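Local coordinates for nitrogenase molybdenum-iron protein beta chain (Clostridium pasteurianum, PDB 4WES) that forms, with the alpha chain, the molybdenum-iron component of nitrogenase, which reduces dinitrogen to ammonium, and shares an [8Fe-7S] cluster with that chain, at residues Lys382-Lys396 / Glu401-Asp415. Residues are numbered along the deposited sequence; the frame is centred on the assembly and turned at random.
Sequences KNEGVDLLISNTYGK and EENIPFVRFGFPIMD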
loop_
_atom_site.group_PDB
_atom_site.type_symbol
_atom_site.label_atom_id
_atom_site.label_comp_id
_atom_site.label_asym_id
_atom_site.label_seq_id
_atom_site.Cartn_x
_atom_site.Cartn_y
_atom_site.Cartn_z
ATOM N N LYS B 382 -17.042 18.277 1.752
ATOM C CA LYS B 382 -17.437 19.126 0.631
ATOM C C LYS B 382 -17.315 20.622 0.922
ATOM O O LYS B 382 -17.218 21.437 -0.008
ATOM C CB LYS B 382 -18.879 18.827 0.211
ATOM C CG LYS B 382 -19.062 17.461 -0.415
ATOM C CD LYS B 382 -20.529 17.189 -0.692
ATOM C CE LYS B 382 -20.684 15.897 -1.450
ATOM N NZ LYS B 382 -20.017 15.973 -2.786
ATOM N N ASN B 383 -17.367 20.975 2.204
ATOM C CA ASN B 383 -17.197 22.362 2.619
ATOM C C ASN B 383 -15.762 22.762 2.878
ATOM O O ASN B 383 -15.396 23.905 2.607
ATOM C CB ASN B 383 -18.088 22.649 3.815
ATOM C CG ASN B 383 -19.541 22.751 3.409
ATOM O OD1 ASN B 383 -19.995 23.827 3.055
ATOM N ND2 ASN B 383 -20.259 21.645 3.437
ATOM N N GLU B 384 -14.948 21.847 3.394
ATOM C CA GLU B 384 -13.509 22.084 3.508
ATOM C C GLU B 384 -12.831 20.709 3.387
ATOM O O GLU B 384 -13.097 19.802 4.187
ATOM C CB GLU B 384 -13.132 22.751 4.833
ATOM C CG GLU B 384 -11.633 22.985 4.930
ATOM C CD GLU B 384 -11.175 23.563 6.251
ATOM O OE1 GLU B 384 -12.043 23.920 7.105
ATOM O OE2 GLU B 384 -9.926 23.626 6.468
ATOM N N GLY B 385 -12.008 20.558 2.365
ATOM C CA GLY B 385 -11.404 19.289 2.059
ATOM C C GLY B 385 -10.362 18.850 3.066
ATOM O O GLY B 385 -9.889 19.616 3.882
ATOM N N VAL B 386 -9.938 17.596 2.900
ATOM C CA VAL B 386 -8.887 16.998 3.721
ATOM C C VAL B 386 -7.847 16.332 2.857
ATOM O O VAL B 386 -8.016 16.197 1.648
ATOM C CB VAL B 386 -9.456 15.989 4.739
ATOM C CG1 VAL B 386 -10.406 16.678 5.719
ATOM C CG2 VAL B 386 -10.162 14.834 4.049
ATOM N N ASP B 387 -6.732 15.981 3.486
ATOM C CA ASP B 387 -5.589 15.375 2.833
ATOM C C ASP B 387 -5.487 13.847 2.994
ATOM O O ASP B 387 -4.677 13.206 2.341
ATOM C CB ASP B 387 -4.304 16.016 3.361
ATOM C CG ASP B 387 -4.284 17.500 3.184
ATOM O OD1 ASP B 387 -4.440 17.943 2.009
ATOM O OD2 ASP B 387 -4.154 18.253 4.169
ATOM N N LEU B 388 -6.331 13.297 3.867
ATOM C CA LEU B 388 -6.221 11.901 4.263
ATOM C C LEU B 388 -7.540 11.508 4.931
ATOM O O LEU B 388 -8.105 12.276 5.684
ATOM C CB LEU B 388 -5.068 11.727 5.264
ATOM C CG LEU B 388 -4.722 10.306 5.752
ATOM C CD1 LEU B 388 -4.175 9.462 4.612
ATOM C CD2 LEU B 388 -3.725 10.368 6.908
ATOM N N LEU B 389 -7.970 10.291 4.629
ATOM C CA LEU B 389 -9.172 9.687 5.222
ATOM C C LEU B 389 -8.787 8.355 5.805
ATOM O O LEU B 389 -8.190 7.530 5.109
ATOM C CB LEU B 389 -10.255 9.505 4.163
ATOM C CG LEU B 389 -11.533 8.787 4.567
ATOM C CD1 LEU B 389 -12.305 9.491 5.649
ATOM C CD2 LEU B 389 -12.430 8.552 3.384
ATOM N N ILE B 390 -9.188 8.124 7.044
ATOM C CA ILE B 390 -8.926 6.877 7.762
ATOM C C ILE B 390 -10.239 6.337 8.316
ATOM O O ILE B 390 -10.900 7.013 9.101
ATOM C CB ILE B 390 -7.902 7.059 8.908
ATOM C CG1 ILE B 390 -6.628 7.763 8.428
ATOM C CG2 ILE B 390 -7.595 5.709 9.525
ATOM C CD1 ILE B 390 -5.623 8.004 9.506
ATOM N N SER B 391 -10.637 5.151 7.858
ATOM C CA SER B 391 -11.897 4.578 8.277
ATOM C C SER B 391 -11.968 3.131 7.854
ATOM O O SER B 391 -11.066 2.621 7.192
ATOM C CB SER B 391 -13.105 5.326 7.645
ATOM O OG SER B 391 -13.249 5.026 6.249
ATOM N N ASN B 392 -13.110 2.490 8.137
ATOM C CA ASN B 392 -13.338 1.149 7.625
ATOM C C ASN B 392 -13.660 1.211 6.135
ATOM O O ASN B 392 -13.590 2.270 5.487
ATOM C CB ASN B 392 -14.428 0.447 8.444
ATOM C CG ASN B 392 -15.821 1.033 8.228
ATOM O OD1 ASN B 392 -16.116 1.624 7.197
ATOM N ND2 ASN B 392 -16.693 0.814 9.206
ATOM N N THR B 393 -13.995 0.053 5.543
ATOM C CA THR B 393 -14.226 -0.046 4.106
ATOM C C THR B 393 -15.149 1.011 3.539
ATOM O O THR B 393 -14.979 1.453 2.391
ATOM C CB THR B 393 -14.692 -1.457 3.756
ATOM O OG1 THR B 393 -13.610 -2.369 3.947
ATOM C CG2 THR B 393 -15.231 -1.616 2.355
ATOM N N TYR B 394 -16.175 1.399 4.292
ATOM C CA TYR B 394 -17.200 2.297 3.744
ATOM C C TYR B 394 -16.687 3.687 3.440
ATOM O O TYR B 394 -17.314 4.410 2.664
ATOM C CB TYR B 394 -18.431 2.317 4.661
ATOM C CG TYR B 394 -19.162 1.001 4.596
ATOM C CD1 TYR B 394 -19.945 0.692 3.488
ATOM C CD2 TYR B 394 -19.077 0.052 5.606
ATOM C CE1 TYR B 394 -20.604 -0.520 3.373
ATOM C CE2 TYR B 394 -19.744 -1.157 5.494
ATOM C CZ TYR B 394 -20.507 -1.442 4.410
ATOM O OH TYR B 394 -21.184 -2.635 4.306
ATOM N N GLY B 395 -15.519 4.046 3.957
ATOM C CA GLY B 395 -14.904 5.306 3.542
ATOM C C GLY B 395 -14.458 5.320 2.091
ATOM O O GLY B 395 -14.226 6.386 1.545
ATOM N N LYS B 396 -14.339 4.145 1.466
ATOM C CA LYS B 396 -13.816 4.091 0.106
ATOM C C LYS B 396 -14.631 4.898 -0.878
ATOM O O LYS B 396 -14.119 5.372 -1.894
ATOM C CB LYS B 396 -13.709 2.588 -0.396
ATOM C CG LYS B 396 -15.036 1.914 -0.635
ATOM C CD LYS B 396 -15.069 0.355 -0.737
ATOM C CE LYS B 396 -14.459 -0.168 -1.939
ATOM N NZ LYS B 396 -14.242 -1.605 -1.884
ATOM N N GLU B 401 -14.885 9.518 -4.492
ATOM C CA GLU B 401 -15.630 10.704 -4.946
ATOM C C GLU B 401 -14.808 11.965 -4.758
ATOM O O GLU B 401 -14.861 12.845 -5.632
ATOM C CB GLU B 401 -16.945 10.799 -4.188
ATOM C CG GLU B 401 -17.737 12.072 -4.432
ATOM C CD GLU B 401 -18.198 12.293 -5.849
ATOM O OE1 GLU B 401 -17.970 11.429 -6.743
ATOM O OE2 GLU B 401 -18.833 13.365 -6.073
ATOM N N GLU B 402 -14.109 12.092 -3.643
ATOM C CA GLU B 402 -13.394 13.310 -3.308
ATOM C C GLU B 402 -11.902 13.254 -3.597
ATOM O O GLU B 402 -11.207 14.251 -3.387
ATOM C CB GLU B 402 -13.658 13.649 -1.841
ATOM C CG GLU B 402 -15.142 13.850 -1.506
ATOM C CD GLU B 402 -15.802 15.006 -2.214
ATOM O OE1 GLU B 402 -17.025 14.918 -2.471
ATOM O OE2 GLU B 402 -15.117 16.020 -2.518
ATOM N N ASN B 403 -11.419 12.103 -4.071
ATOM C CA ASN B 403 -10.010 11.935 -4.407
ATOM C C ASN B 403 -9.113 12.178 -3.212
ATOM O O ASN B 403 -8.201 12.989 -3.245
ATOM C CB ASN B 403 -9.629 12.791 -5.609
ATOM C CG ASN B 403 -8.272 12.431 -6.181
ATOM O OD1 ASN B 403 -7.709 11.376 -5.908
ATOM N ND2 ASN B 403 -7.729 13.312 -7.002
ATOM N N ILE B 404 -9.338 11.411 -2.134
ATOM C CA ILE B 404 -8.591 11.543 -0.888
ATOM C C ILE B 404 -7.783 10.275 -0.641
ATOM O O ILE B 404 -8.345 9.171 -0.660
ATOM C CB ILE B 404 -9.538 11.745 0.325
ATOM C CG1 ILE B 404 -10.505 12.894 0.124
ATOM C CG2 ILE B 404 -8.730 11.977 1.591
ATOM C CD1 ILE B 404 -11.648 12.897 1.097
ATOM N N PRO B 405 -6.479 10.419 -0.356
ATOM C CA PRO B 405 -5.687 9.231 0.085
ATOM C C PRO B 405 -6.355 8.544 1.255
ATOM O O PRO B 405 -6.778 9.195 2.199
ATOM C CB PRO B 405 -4.335 9.848 0.456
ATOM C CG PRO B 405 -4.245 11.053 -0.423
ATOM C CD PRO B 405 -5.640 11.629 -0.436
ATOM N N PHE B 406 -6.424 7.207 1.160
ATOM C CA PHE B 406 -7.310 6.431 2.011
ATOM C C PHE B 406 -6.574 5.296 2.715
ATOM O O PHE B 406 -5.939 4.472 2.070
ATOM C CB PHE B 406 -8.458 5.878 1.162
ATOM C CG PHE B 406 -9.467 5.026 1.900
ATOM C CD1 PHE B 406 -10.047 5.453 3.077
ATOM C CD2 PHE B 406 -9.864 3.795 1.379
ATOM C CE1 PHE B 406 -10.964 4.662 3.751
ATOM C CE2 PHE B 406 -10.783 3.010 2.052
ATOM C CZ PHE B 406 -11.338 3.448 3.231
ATOM N N VAL B 407 -6.695 5.237 4.047
ATOM C CA VAL B 407 -6.183 4.180 4.889
ATOM C C VAL B 407 -7.335 3.408 5.505
ATOM O O VAL B 407 -8.118 3.978 6.258
ATOM C CB VAL B 407 -5.253 4.736 5.965
ATOM C CG1 VAL B 407 -4.771 3.647 6.922
ATOM C CG2 VAL B 407 -4.078 5.464 5.307
ATOM N N ARG B 408 -7.380 2.116 5.220
ATOM C CA ARG B 408 -8.359 1.225 5.836
ATOM C C ARG B 408 -7.958 0.918 7.277
ATOM O O ARG B 408 -6.818 0.481 7.523
ATOM C CB ARG B 408 -8.479 -0.050 5.027
ATOM C CG ARG B 408 -9.208 0.145 3.720
ATOM C CD ARG B 408 -9.050 -1.037 2.777
ATOM N NE ARG B 408 -9.841 -0.842 1.565
ATOM C CZ ARG B 408 -9.486 -0.083 0.523
ATOM N NH1 ARG B 408 -8.311 0.508 0.512
ATOM N NH2 ARG B 408 -10.348 0.101 -0.448
ATOM N N PHE B 409 -8.866 1.109 8.216
ATOM C CA PHE B 409 -8.571 0.991 9.648
ATOM C C PHE B 409 -9.844 0.607 10.366
ATOM O O PHE B 409 -10.931 1.063 9.994
ATOM C CB PHE B 409 -8.068 2.364 10.117
ATOM C CG PHE B 409 -7.721 2.466 11.576
ATOM C CD1 PHE B 409 -6.435 2.260 11.994
ATOM C CD2 PHE B 409 -8.671 2.815 12.491
ATOM C CE1 PHE B 409 -6.104 2.383 13.346
ATOM C CE2 PHE B 409 -8.353 2.946 13.832
ATOM C CZ PHE B 409 -7.076 2.725 14.262
ATOM N N GLY B 410 -9.746 -0.234 11.380
ATOM C CA GLY B 410 -10.900 -0.569 12.202
ATOM C C GLY B 410 -11.737 -1.673 11.615
ATOM O O GLY B 410 -11.219 -2.690 11.170
ATOM N N PHE B 411 -13.061 -1.506 11.660
ATOM C CA PHE B 411 -13.985 -2.616 11.436
ATOM C C PHE B 411 -15.283 -2.125 10.810
ATOM O O PHE B 411 -15.839 -1.147 11.316
ATOM C CB PHE B 411 -14.307 -3.280 12.793
ATOM C CG PHE B 411 -15.351 -4.371 12.716
ATOM C CD1 PHE B 411 -15.026 -5.625 12.307
ATOM C CD2 PHE B 411 -16.641 -4.127 13.099
ATOM C CE1 PHE B 411 -15.997 -6.620 12.227
ATOM C CE2 PHE B 411 -17.603 -5.086 13.048
ATOM C CZ PHE B 411 -17.295 -6.328 12.585
ATOM N N PRO B 412 -15.802 -2.829 9.812
ATOM C CA PRO B 412 -15.170 -3.937 9.089
ATOM C C PRO B 412 -14.351 -3.458 7.892
ATOM O O PRO B 412 -14.724 -2.496 7.219
ATOM C CB PRO B 412 -16.377 -4.765 8.629
ATOM C CG PRO B 412 -17.432 -3.780 8.423
ATOM C CD PRO B 412 -17.206 -2.645 9.389
ATOM N N ILE B 413 -13.249 -4.175 7.647
ATOM C CA ILE B 413 -12.436 -4.009 6.448
ATOM C C ILE B 413 -12.671 -5.281 5.650
ATOM O O ILE B 413 -12.206 -6.355 6.049
ATOM C CB ILE B 413 -10.945 -3.817 6.768
ATOM C CG1 ILE B 413 -10.720 -2.584 7.664
ATOM C CG2 ILE B 413 -10.170 -3.717 5.486
ATOM C CD1 ILE B 413 -9.310 -2.527 8.213
ATOM N N MET B 414 -13.409 -5.158 4.543
ATOM C CA MET B 414 -13.974 -6.324 3.848
ATOM C C MET B 414 -13.465 -6.435 2.412
ATOM O O MET B 414 -13.972 -7.290 1.686
ATOM C CB MET B 414 -15.502 -6.253 3.825
ATOM C CG MET B 414 -16.080 -6.218 5.232
ATOM S SD MET B 414 -17.866 -6.199 5.305
ATOM C CE MET B 414 -18.242 -4.562 4.689
ATOM N N ASP B 415 -12.480 -5.630 2.039
ATOM C CA ASP B 415 -12.124 -5.511 0.643
ATOM C C ASP B 415 -10.637 -5.647 0.370
ATOM O O ASP B 415 -10.215 -5.348 -0.737
ATOM C CB ASP B 415 -12.686 -4.214 0.031
ATOM C CG ASP B 415 -12.276 -2.939 0.754
ATOM O OD1 ASP B 415 -11.794 -3.002 1.920
ATOM O OD2 ASP B 415 -12.434 -1.871 0.121
HETATM O O HOH W 1 -20.930 13.635 -4.030
HETATM O O HOH W 2 -7.103 14.827 -0.524
#
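D415 shows how a buried carboxylate can tie together the loops that follow two parallel strands, gripping R408 at the end of strand 406-408. T393 OG1 donates to D415 OD1 (2.8 Å) from above the carboxylate plane, while R408 NE reaches the same oxygen from the opposite face. The T393 hydroxyl, turned beside its own backbone N (chi1 -69°), also accepts from M414 N. D415 OD2 takes R408 NH2 and, on its anti side, K396 NZ at 2.7 Å, which also pairs with E446 of the second beta subunit; the shared negative charge probably offsets the closeness of the two cations. F406 lies alongside: CG is anti to the backbone N (chi1 179°), bringing one ring face against K396 CA, 4.2 Å from the centroid in a CH-pi contact, while S391 OG and N392 O line the ring edge. F406 CE2 in turn sits over the centre of the R408 guanidinium. N392 ND2 holds F411 O (3.0 Å), and N392 OD1 accepts from Y394 N, closing an Asx turn. Backbone bonds L389 N to P405 O and V407 N to L389 O begin the parallel ladder. Strand 406-408 is outermost in the five-stranded sheet, beside 388-391; helix 396-402 links them in a right-handed beta-alpha-beta crossover, helices 321-333 and 426-448 pack on the I390 and V407 face, and helix 374-383 touches S391 and N392.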